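PDB 2VPZ: thiosulfate reductase from Thermus thermophilus, which probably works as a molybdenum-dependent oxidoreductase of sulfur compounds, holding molybdopterin guanine dinucleotide and a [4Fe-4S] cluster. Local coordinates for residues 203-206 with 207-210; 250-254 with 255-259; 307-310 with 311-315. All coordinates share one frame; numbering follows the deposited sequence.

Contact 1 (203-206 with 207-210); sequences IVLI and GHHI. With MGD (2-amino-5,6-dimercapto-7-methyl-3,7,8a,9-tetrahydro-8-oxa-1,3,9,10-tetraaza-anthracen-4-one guanosine dinucleotide), chain I.
Leu205 and His208 meet where the strand 202-206 runs out into its loop, and their side chains lean on each other at the root and at the end. At the root, CB of Leu205 lies 3.9 Å from CB of His208. Further out, the CD2 branch of Leu205 reaches the imidazole obliquely, 3.9 Å from CD2 of His208. The ring comes back toward the strand because its CG is turned well away from the backbone N (chi1 -154°) and lies beside the carbonyl carbon. The other leucine branch serves a second partner, CD1 of Leu205 standing 4.3 Å from CD1 of Ile210, so the two branches meet two loop residues. Behind it, Leu205 rests on Val232 and Val234 of the neighbouring strand, while Ile210 packs on the helix 216-227.

This is the Rossmann-like principle of the molybdopterin oxidoreductase family: a parallel sheet delivers a cofactor-binding loop from the end of a strand. Gly207 makes the bend with a positive phi of 73°, a value that favours glycine, and a beta carbon there would collide with the carbonyl O of Ile206. Beyond the bend His209 turns to the cofactor, its CG placed between the backbone N and the carbonyl carbon (chi1 57°). One face of its ring lies under the ribose methylene C5' of MGD, which sits 3.5 Å above the plane and over the ring centre. At the edge, NE2 of His209 donates a hydrogen bond of 3.1 Å to the phosphoester oxygen O3A of MGD, which lies in the ring plane. Face and edge together would probably limit how far the imidazole turns, though the cofactor's place here is less sure. On the strand side, CG2 of Ile206 touches the guanine amino group, 3.8 Å from N2 of MGD.

Contact 2 (250-254 with 255-259); sequences LPIKP and GTDTA. With MGD (2-amino-5,6-dimercapto-7-methyl-3,7,8a,9-tetrahydro-8-oxa-1,3,9,10-tetraaza-anthracen-4-one guanosine dinucleotide), chain I.
Both oxygens of the Asp257 carboxylate are taken by the guanine of MGD: N2 donates to OD1 of Asp257 at 2.9 Å. Beside it, N1 of MGD donates to OD2 of Asp257, also at 2.9 Å, and both N-H groups point at their oxygens with a similar moderate bend. This paired grip holds the carboxylate against turning about its CB-CG bond. With CG anti to the carbonyl carbon (chi1 -54°), the acid group is carried beside its own backbone N and toward the base. The third bond comes from the loop, where the backbone N of Gly255 donates to O6 of MGD over 3.1 Å, nearly straight at 167°. An acid that accepts from N1 and N2, together with a backbone N-H that donates to O6, reads the edge that distinguishes guanine from adenine.

The backbone N-H is presented by a type II beta turn from Lys253 to Thr256, with Pro254 and Gly255 at its two central positions; the positive phi of Gly255 suits the second of them. Packing against the end of the turn is tight: CD1 of Ile252, the residue just before it, meets CG2 of Thr256 obliquely at 3.2 Å, and both side chains have first torsions well off the staggered values, consistent with some strain. The same CD1 of Ile252 lies 3.7 Å from OD1 of Asp257, giving the acid an apolar flank. Lys253 leads away from the turn and forms a salt bridge with Glu613.

Arg343 of the helix 341-354 touches Asp257. The turn joins strand 248-250 to helix 257-270, with Ile252 and Asp257 lying against Val235 of strand 231-235, and Ile252 and Thr256 against Thr305 of helix 298-305.

Contact 3 (307-310 with 311-315); sequences IPAQ and VIREV
The Glu314 carboxylate and the Gln310 amide, one helical turn apart, have planes 42° from parallel and cross without bonding: OE2 of Glu314 touches the aliphatic CG of Gln310 at 3.2 Å. With CG anti to the backbone N (chi1 -180°), the Gln310 chain brings this carbon, not its amide, closest to OE2. The Arg313 guanidinium comes obliquely toward the carbonyl of Ala309, with NH1 of Arg313 3.8 Å from O of Ala309, while its NH2 forms a salt bridge with Glu299. Replacing Glu314 by an alanine is likely to leave Arg248, salt-bridged to OE1, without this charged mate and to uncover the flank of Gln310.

Beneath these groups the helix starts, with Pro308 as N-cap. Of the first i to i+4 bonds, Glu314 N to Gln310 O is short and straight (2.8 Å, 176°). Ile307, just before the cap, folds CG2 back to within 3.7 Å of CG1 of Ile312, a hydrophobic staple, and crosses Val311 at about a right angle. The apolar side of this turn lies on Leu250 of strand 248-250 and Leu260 of helix 257-270, and Ile312 also meets helix 298-305.

In the fold
The three contacts follow one another along the chain within the molybdopterin oxidoreductase family region, and share one neighbourhood rather than one element. Contacts 1 and 2 arise at the ends of two strands, 202-206 and 248-250, of the same parallel four-stranded sheet, with strand 231-235 between them; their centres are 13 Å apart. Both hold the same MGD, contact 1 its pyrophosphate arm and contact 2 its guanine, and Ile206 packs on Asp257 where they touch. Contact 3, with its centre 13 Å from that of contact 2 and 18 Å from that of contact 1, takes no part in binding; Ile307, just ahead of its helix, packs on Leu250 and Ile252, which lead into the guanine-reading turn.

Contact 1 (203-206 with 207-210)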
loop_
_atom_site.group_PDB
_atom_site.type_symbol
_atom_site.label_atom_id
_atom_site.label_comp_id
_atom_site.label_asym_id
_atom_site.label_seq_id
_atom_site.Cartn_x
_atom_site.Cartn_y
_atom_site.Cartn_z
ATOM N N ILE A 203 -6.665 -1.316 -27.968
ATOM C CA ILE A 203 -5.536 -1.726 -28.811
ATOM C C ILE A 203 -5.171 -3.229 -28.719
ATOM O O ILE A 203 -4.979 -3.750 -27.619
ATOM C CB ILE A 203 -4.263 -0.865 -28.434
ATOM C CG1 ILE A 203 -4.550 0.616 -28.649
ATOM C CG2 ILE A 203 -3.018 -1.323 -29.238
ATOM C CD1 ILE A 203 -3.443 1.547 -28.118
ATOM N N VAL A 204 -5.081 -3.930 -29.848
ATOM C CA VAL A 204 -4.710 -5.349 -29.811
ATOM C C VAL A 204 -3.332 -5.609 -30.451
ATOM O O VAL A 204 -3.139 -5.399 -31.659
ATOM C CB VAL A 204 -5.814 -6.280 -30.478
ATOM C CG1 VAL A 204 -5.413 -7.766 -30.322
ATOM C CG2 VAL A 204 -7.198 -6.034 -29.824
ATOM N N LEU A 205 -2.391 -6.044 -29.610
ATOM C CA LEU A 205 -1.006 -6.353 -29.976
ATOM C C LEU A 205 -0.779 -7.847 -30.189
ATOM O O LEU A 205 -0.982 -8.662 -29.273
ATOM C CB LEU A 205 -0.005 -5.845 -28.895
ATOM C CG LEU A 205 -0.094 -4.347 -28.530
ATOM C CD1 LEU A 205 0.910 -3.997 -27.420
ATOM C CD2 LEU A 205 0.141 -3.483 -29.791
ATOM N N ILE A 206 -0.395 -8.216 -31.403
ATOM C CA ILE A 206 -0.072 -9.584 -31.722
ATOM C C ILE A 206 1.483 -9.765 -31.868
ATOM O O ILE A 206 2.053 -9.445 -32.913
ATOM C CB ILE A 206 -0.879 -10.082 -33.024
ATOM C CG1 ILE A 206 -2.388 -10.074 -32.733
ATOM C CG2 ILE A 206 -0.388 -11.490 -33.461
ATOM C CD1 ILE A 206 -3.270 -10.838 -33.737
ATOM N N GLY A 207 2.153 -10.198 -30.794
ATOM C CA GLY A 207 3.578 -10.443 -30.776
ATOM C C GLY A 207 4.498 -9.248 -30.786
ATOM O O GLY A 207 5.734 -9.250 -30.746
ATOM N N HIS A 208 3.818 -8.129 -30.874
ATOM C CA HIS A 208 4.356 -6.755 -30.923
ATOM C C HIS A 208 4.859 -6.521 -29.450
ATOM O O HIS A 208 4.054 -6.213 -28.581
ATOM C CB HIS A 208 3.098 -5.861 -31.283
ATOM C CG HIS A 208 3.370 -4.549 -31.975
ATOM N ND1 HIS A 208 4.462 -3.751 -31.747
ATOM C CD2 HIS A 208 2.590 -3.841 -32.807
ATOM C CE1 HIS A 208 4.345 -2.618 -32.409
ATOM N NE2 HIS A 208 3.207 -2.649 -33.063
ATOM N N HIS A 209 6.141 -6.659 -29.130
ATOM C CA HIS A 209 6.592 -6.384 -27.764
ATOM C C HIS A 209 7.080 -4.916 -27.562
ATOM O O HIS A 209 8.200 -4.577 -27.964
ATOM C CB HIS A 209 7.690 -7.423 -27.298
ATOM C CG HIS A 209 8.920 -7.517 -28.142
ATOM N ND1 HIS A 209 10.054 -8.180 -27.728
ATOM C CD2 HIS A 209 9.207 -7.031 -29.344
ATOM C CE1 HIS A 209 10.991 -8.081 -28.644
ATOM N NE2 HIS A 209 10.495 -7.378 -29.643
ATOM N N ILE A 210 6.234 -4.045 -27.008
ATOM C CA ILE A 210 6.570 -2.623 -26.773
ATOM C C ILE A 210 7.075 -2.435 -25.340
ATOM O O ILE A 210 6.407 -2.765 -24.343
ATOM C CB ILE A 210 5.368 -1.621 -27.061
ATOM C CG1 ILE A 210 5.043 -1.568 -28.559
ATOM C CG2 ILE A 210 5.762 -0.211 -26.537
ATOM C CD1 ILE A 210 3.631 -1.009 -28.887
HETATM P PB MGD I . 7.700 -9.412 -32.724
HETATM O O1B MGD I . 8.419 -10.516 -33.391
HETATM O O2B MGD I . 6.357 -9.063 -33.122
HETATM O O3B MGD I . 8.818 -8.288 -32.943
HETATM O O3A MGD I . 10.371 -6.302 -32.597
HETATM P PA MGD I . 8.870 -6.693 -32.884
HETATM O O1A MGD I . 8.602 -6.035 -34.156
HETATM O O2A MGD I . 8.043 -6.181 -31.803
HETATM O "O5'" MGD I . 7.645 -9.661 -31.188
HETATM C "C5'" MGD I . 8.544 -10.390 -30.348
HETATM C "C4'" MGD I . 7.537 -11.103 -29.461
HETATM O "O4'" MGD I . 6.938 -12.012 -30.369
HETATM C "C3'" MGD I . 8.072 -11.988 -28.304
HETATM O "O3'" MGD I . 7.376 -11.706 -27.063
HETATM C "C2'" MGD I . 7.755 -13.445 -28.724
HETATM O "O2'" MGD I . 7.150 -14.121 -27.629
HETATM C "C1'" MGD I . 6.622 -13.247 -29.700
HETATM N N9 MGD I . 6.134 -14.407 -30.494
HETATM C C8 MGD I . 6.880 -15.468 -30.937
HETATM N N7 MGD I . 6.119 -16.363 -31.629
HETATM C C5 MGD I . 4.850 -15.879 -31.613
HETATM C C6 MGD I . 3.537 -16.367 -32.082
HETATM O O6 MGD I . 3.523 -17.418 -32.732
HETATM N N1 MGD I . 2.454 -15.621 -31.873
HETATM C C2 MGD I . 2.502 -14.459 -31.167
HETATM N N2 MGD I . 1.351 -13.723 -30.969
HETATM N N3 MGD I . 3.677 -13.944 -30.689
HETATM C C4 MGD I . 4.859 -14.591 -30.875
HETATM C C10 MGD I . 11.477 -6.251 -33.472
HETATM C C11 MGD I . 11.592 -4.811 -33.852
HETATM O O11 MGD I . 12.012 -4.078 -32.691
HETATM C C12 MGD I . 12.400 -4.565 -35.153
HETATM S S12 MGD I . 12.056 -5.391 -36.578
HETATM C C13 MGD I . 13.437 -3.656 -35.234
HETATM S S13 MGD I . 14.204 -3.345 -36.723
HETATM C C14 MGD I . 13.893 -2.894 -34.016
HETATM N N15 MGD I . 15.093 -3.339 -33.410
HETATM C C16 MGD I . 15.360 -3.090 -32.088
HETATM C C17 MGD I . 16.625 -3.483 -31.370
HETATM O O17 MGD I . 17.557 -4.038 -32.016
HETATM N N18 MGD I . 16.786 -3.153 -30.043
HETATM C C19 MGD I . 15.748 -2.566 -29.394
HETATM N N19 MGD I . 15.911 -2.345 -28.104
HETATM N N20 MGD I . 14.535 -2.203 -29.932
HETATM C C21 MGD I . 14.346 -2.415 -31.270
HETATM N N22 MGD I . 13.208 -2.121 -31.880
HETATM C C23 MGD I . 12.741 -2.815 -33.035
#

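Contact 2 (250-254 with 255-259)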
loop_
_atom_site.group_PDB
_atom_site.type_symbol
_atom_site.label_atom_id
_atom_site.label_comp_id
_atom_site.label_asym_id
_atom_site.label_seq_id
_atom_site.Cartn_x
_atom_site.Cartn_y
_atom_site.Cartn_z
ATOM N N LEU A 250 -3.636 -13.023 -23.763
ATOM C CA LEU A 250 -4.068 -14.310 -24.357
ATOM C C LEU A 250 -2.778 -15.178 -24.624
ATOM O O LEU A 250 -2.073 -14.948 -25.628
ATOM C CB LEU A 250 -4.903 -14.131 -25.664
ATOM C CG LEU A 250 -5.933 -12.990 -25.853
ATOM C CD1 LEU A 250 -6.937 -13.287 -27.010
ATOM C CD2 LEU A 250 -6.706 -12.742 -24.550
ATOM N N PRO A 251 -2.430 -16.164 -23.722
ATOM C CA PRO A 251 -1.235 -17.002 -23.952
ATOM C C PRO A 251 -1.381 -18.048 -25.079
ATOM O O PRO A 251 -1.424 -19.260 -24.814
ATOM C CB PRO A 251 -0.922 -17.657 -22.604
ATOM C CG PRO A 251 -2.114 -17.382 -21.698
ATOM C CD PRO A 251 -3.093 -16.471 -22.452
ATOM N N ILE A 252 -1.434 -17.556 -26.319
ATOM C CA ILE A 252 -1.622 -18.350 -27.535
ATOM C C ILE A 252 -0.598 -19.448 -27.849
ATOM O O ILE A 252 0.614 -19.314 -27.623
ATOM C CB ILE A 252 -1.747 -17.387 -28.803
ATOM C CG1 ILE A 252 -2.761 -17.931 -29.800
ATOM C CG2 ILE A 252 -0.356 -17.181 -29.458
ATOM C CD1 ILE A 252 -2.561 -17.451 -31.253
ATOM N N LYS A 253 -1.083 -20.579 -28.352
ATOM C CA LYS A 253 -0.179 -21.660 -28.724
ATOM C C LYS A 253 0.614 -21.102 -29.944
ATOM O O LYS A 253 0.003 -20.567 -30.875
ATOM C CB LYS A 253 -0.979 -22.931 -29.075
ATOM C CG LYS A 253 -0.340 -23.777 -30.141
ATOM C CD LYS A 253 -0.958 -25.164 -30.218
ATOM C CE LYS A 253 0.092 -26.221 -30.544
ATOM N NZ LYS A 253 -0.513 -27.541 -30.903
ATOM N N PRO A 254 1.982 -21.202 -29.938
ATOM C CA PRO A 254 2.755 -20.685 -31.094
ATOM C C PRO A 254 2.418 -21.141 -32.538
ATOM O O PRO A 254 2.200 -22.331 -32.732
ATOM C CB PRO A 254 4.207 -20.993 -30.757
ATOM C CG PRO A 254 4.261 -21.121 -29.273
ATOM C CD PRO A 254 2.869 -21.640 -28.855
ATOM N N GLY A 255 2.451 -20.181 -33.478
ATOM C CA GLY A 255 2.202 -20.377 -34.905
ATOM C C GLY A 255 0.765 -20.613 -35.266
ATOM O O GLY A 255 0.399 -21.202 -36.308
ATOM N N THR A 256 -0.090 -20.080 -34.416
ATOM C CA THR A 256 -1.515 -20.297 -34.480
ATOM C C THR A 256 -2.427 -19.032 -34.564
ATOM O O THR A 256 -3.661 -19.130 -34.506
ATOM C CB THR A 256 -1.856 -21.201 -33.216
ATOM O OG1 THR A 256 -2.357 -22.455 -33.627
ATOM C CG2 THR A 256 -2.802 -20.520 -32.235
ATOM N N ASP A 257 -1.812 -17.870 -34.778
ATOM C CA ASP A 257 -2.489 -16.571 -34.859
ATOM C C ASP A 257 -3.479 -16.350 -35.990
ATOM O O ASP A 257 -4.436 -15.571 -35.860
ATOM C CB ASP A 257 -1.457 -15.438 -34.878
ATOM C CG ASP A 257 -0.487 -15.486 -33.707
ATOM O OD1 ASP A 257 -0.652 -14.677 -32.762
ATOM O OD2 ASP A 257 0.407 -16.342 -33.724
ATOM N N THR A 258 -3.265 -17.008 -37.113
ATOM C CA THR A 258 -4.196 -16.811 -38.205
ATOM C C THR A 258 -5.573 -17.448 -37.870
ATOM O O THR A 258 -6.587 -16.964 -38.351
ATOM C CB THR A 258 -3.649 -17.363 -39.564
ATOM O OG1 THR A 258 -2.261 -17.076 -39.681
ATOM C CG2 THR A 258 -4.406 -16.699 -40.742
ATOM N N ALA A 259 -5.612 -18.491 -37.032
ATOM C CA ALA A 259 -6.894 -19.124 -36.647
ATOM C C ALA A 259 -7.739 -18.215 -35.722
ATOM O O ALA A 259 -8.976 -18.228 -35.763
ATOM C CB ALA A 259 -6.670 -20.505 -35.963
HETATM P PB MGD I . 7.700 -9.412 -32.724
HETATM O O1B MGD I . 8.419 -10.516 -33.391
HETATM O O2B MGD I . 6.357 -9.063 -33.122
HETATM O O3B MGD I . 8.818 -8.288 -32.943
HETATM O O3A MGD I . 10.371 -6.302 -32.597
HETATM P PA MGD I . 8.870 -6.693 -32.884
HETATM O O1A MGD I . 8.602 -6.035 -34.156
HETATM O O2A MGD I . 8.043 -6.181 -31.803
HETATM O "O5'" MGD I . 7.645 -9.661 -31.188
HETATM C "C5'" MGD I . 8.544 -10.390 -30.348
HETATM C "C4'" MGD I . 7.537 -11.103 -29.461
HETATM O "O4'" MGD I . 6.938 -12.012 -30.369
HETATM C "C3'" MGD I . 8.072 -11.988 -28.304
HETATM O "O3'" MGD I . 7.376 -11.706 -27.063
HETATM C "C2'" MGD I . 7.755 -13.445 -28.724
HETATM O "O2'" MGD I . 7.150 -14.121 -27.629
HETATM C "C1'" MGD I . 6.622 -13.247 -29.700
HETATM N N9 MGD I . 6.134 -14.407 -30.494
HETATM C C8 MGD I . 6.880 -15.468 -30.937
HETATM N N7 MGD I . 6.119 -16.363 -31.629
HETATM C C5 MGD I . 4.850 -15.879 -31.613
HETATM C C6 MGD I . 3.537 -16.367 -32.082
HETATM O O6 MGD I . 3.523 -17.418 -32.732
HETATM N N1 MGD I . 2.454 -15.621 -31.873
HETATM C C2 MGD I . 2.502 -14.459 -31.167
HETATM N N2 MGD I . 1.351 -13.723 -30.969
HETATM N N3 MGD I . 3.677 -13.944 -30.689
HETATM C C4 MGD I . 4.859 -14.591 -30.875
HETATM C C10 MGD I . 11.477 -6.251 -33.472
HETATM C C11 MGD I . 11.592 -4.811 -33.852
HETATM O O11 MGD I . 12.012 -4.078 -32.691
HETATM C C12 MGD I . 12.400 -4.565 -35.153
HETATM S S12 MGD I . 12.056 -5.391 -36.578
HETATM C C13 MGD I . 13.437 -3.656 -35.234
HETATM S S13 MGD I . 14.204 -3.345 -36.723
HETATM C C14 MGD I . 13.893 -2.894 -34.016
HETATM N N15 MGD I . 15.093 -3.339 -33.410
HETATM C C16 MGD I . 15.360 -3.090 -32.088
HETATM C C17 MGD I . 16.625 -3.483 -31.370
HETATM O O17 MGD I . 17.557 -4.038 -32.016
HETATM N N18 MGD I . 16.786 -3.153 -30.043
HETATM C C19 MGD I . 15.748 -2.566 -29.394
HETATM N N19 MGD I . 15.911 -2.345 -28.104
HETATM N N20 MGD I . 14.535 -2.203 -29.932
HETATM C C21 MGD I . 14.346 -2.415 -31.270
HETATM N N22 MGD I . 13.208 -2.121 -31.880
HETATM C C23 MGD I . 12.741 -2.815 -33.035
#

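Contact 3 (307-310 with 311-315)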
loop_
_atom_site.group_PDB
_atom_site.type_symbol
_atom_site.label_atom_id
_atom_site.label_comp_id
_atom_site.label_asym_id
_atom_site.label_seq_id
_atom_site.Cartn_x
_atom_site.Cartn_y
_atom_site.Cartn_z
ATOM N N ILE A 307 -7.033 -20.841 -26.698
ATOM C CA ILE A 307 -7.645 -19.710 -26.002
ATOM C C ILE A 307 -9.145 -20.106 -25.919
ATOM O O ILE A 307 -9.723 -20.483 -26.951
ATOM C CB ILE A 307 -7.500 -18.406 -26.844
ATOM C CG1 ILE A 307 -6.047 -17.965 -26.880
ATOM C CG2 ILE A 307 -8.486 -17.314 -26.347
ATOM C CD1 ILE A 307 -5.745 -17.112 -28.093
ATOM N N PRO A 308 -9.792 -20.024 -24.721
ATOM C CA PRO A 308 -11.221 -20.402 -24.629
ATOM C C PRO A 308 -12.159 -19.679 -25.650
ATOM O O PRO A 308 -11.912 -18.522 -26.005
ATOM C CB PRO A 308 -11.599 -20.094 -23.167
ATOM C CG PRO A 308 -10.256 -20.012 -22.418
ATOM C CD PRO A 308 -9.310 -19.428 -23.465
ATOM N N ALA A 309 -13.221 -20.339 -26.121
ATOM C CA ALA A 309 -14.137 -19.714 -27.092
ATOM C C ALA A 309 -14.865 -18.428 -26.612
ATOM O O ALA A 309 -15.138 -17.546 -27.432
ATOM C CB ALA A 309 -15.165 -20.751 -27.618
ATOM N N GLN A 310 -15.168 -18.321 -25.311
ATOM C CA GLN A 310 -15.844 -17.136 -24.710
ATOM C C GLN A 310 -14.909 -15.916 -24.840
ATOM O O GLN A 310 -15.323 -14.829 -25.300
ATOM C CB GLN A 310 -16.241 -17.380 -23.235
ATOM C CG GLN A 310 -16.969 -16.197 -22.508
ATOM C CD GLN A 310 -18.377 -15.848 -23.051
ATOM O OE1 GLN A 310 -18.545 -15.524 -24.238
ATOM N NE2 GLN A 310 -19.389 -15.902 -22.170
ATOM N N VAL A 311 -13.651 -16.108 -24.446
ATOM C CA VAL A 311 -12.617 -15.086 -24.575
ATOM C C VAL A 311 -12.514 -14.648 -26.063
ATOM O O VAL A 311 -12.530 -13.451 -26.331
ATOM C CB VAL A 311 -11.239 -15.613 -24.054
ATOM C CG1 VAL A 311 -10.116 -14.580 -24.327
ATOM C CG2 VAL A 311 -11.343 -15.920 -22.562
ATOM N N ILE A 312 -12.453 -15.569 -27.032
ATOM C CA ILE A 312 -12.373 -15.155 -28.455
ATOM C C ILE A 312 -13.538 -14.231 -28.905
ATOM O O ILE A 312 -13.333 -13.239 -29.622
ATOM C CB ILE A 312 -12.240 -16.385 -29.421
ATOM C CG1 ILE A 312 -10.982 -17.185 -29.040
ATOM C CG2 ILE A 312 -12.282 -15.895 -30.902
ATOM C CD1 ILE A 312 -10.625 -18.415 -29.880
ATOM N N ARG A 313 -14.742 -14.567 -28.453
ATOM C CA ARG A 313 -15.982 -13.808 -28.674
ATOM C C ARG A 313 -15.979 -12.422 -28.003
ATOM O O ARG A 313 -16.244 -11.399 -28.654
ATOM C CB ARG A 313 -17.189 -14.573 -28.150
ATOM C CG ARG A 313 -17.927 -15.247 -29.233
ATOM C CD ARG A 313 -19.264 -15.806 -28.859
ATOM N NE ARG A 313 -19.448 -16.903 -29.778
ATOM C CZ ARG A 313 -19.151 -18.162 -29.507
ATOM N NH1 ARG A 313 -18.687 -18.492 -28.309
ATOM N NH2 ARG A 313 -19.225 -19.068 -30.472
ATOM N N GLU A 314 -15.726 -12.413 -26.697
ATOM C CA GLU A 314 -15.647 -11.188 -25.886
ATOM C C GLU A 314 -14.643 -10.184 -26.486
ATOM O O GLU A 314 -14.955 -8.993 -26.605
ATOM C CB GLU A 314 -15.255 -11.514 -24.434
ATOM C CG GLU A 314 -16.412 -11.682 -23.437
ATOM C CD GLU A 314 -16.013 -12.340 -22.087
ATOM O OE1 GLU A 314 -14.935 -12.012 -21.523
ATOM O OE2 GLU A 314 -16.808 -13.176 -21.595
ATOM N N VAL A 315 -13.449 -10.632 -26.860
ATOM C CA VAL A 315 -12.490 -9.706 -27.458
ATOM C C VAL A 315 -13.016 -9.070 -28.766
ATOM O O VAL A 315 -12.863 -7.867 -28.940
ATOM C CB VAL A 315 -11.072 -10.369 -27.663
ATOM C CG1 VAL A 315 -10.112 -9.407 -28.432
ATOM C CG2 VAL A 315 -10.485 -10.712 -26.297
#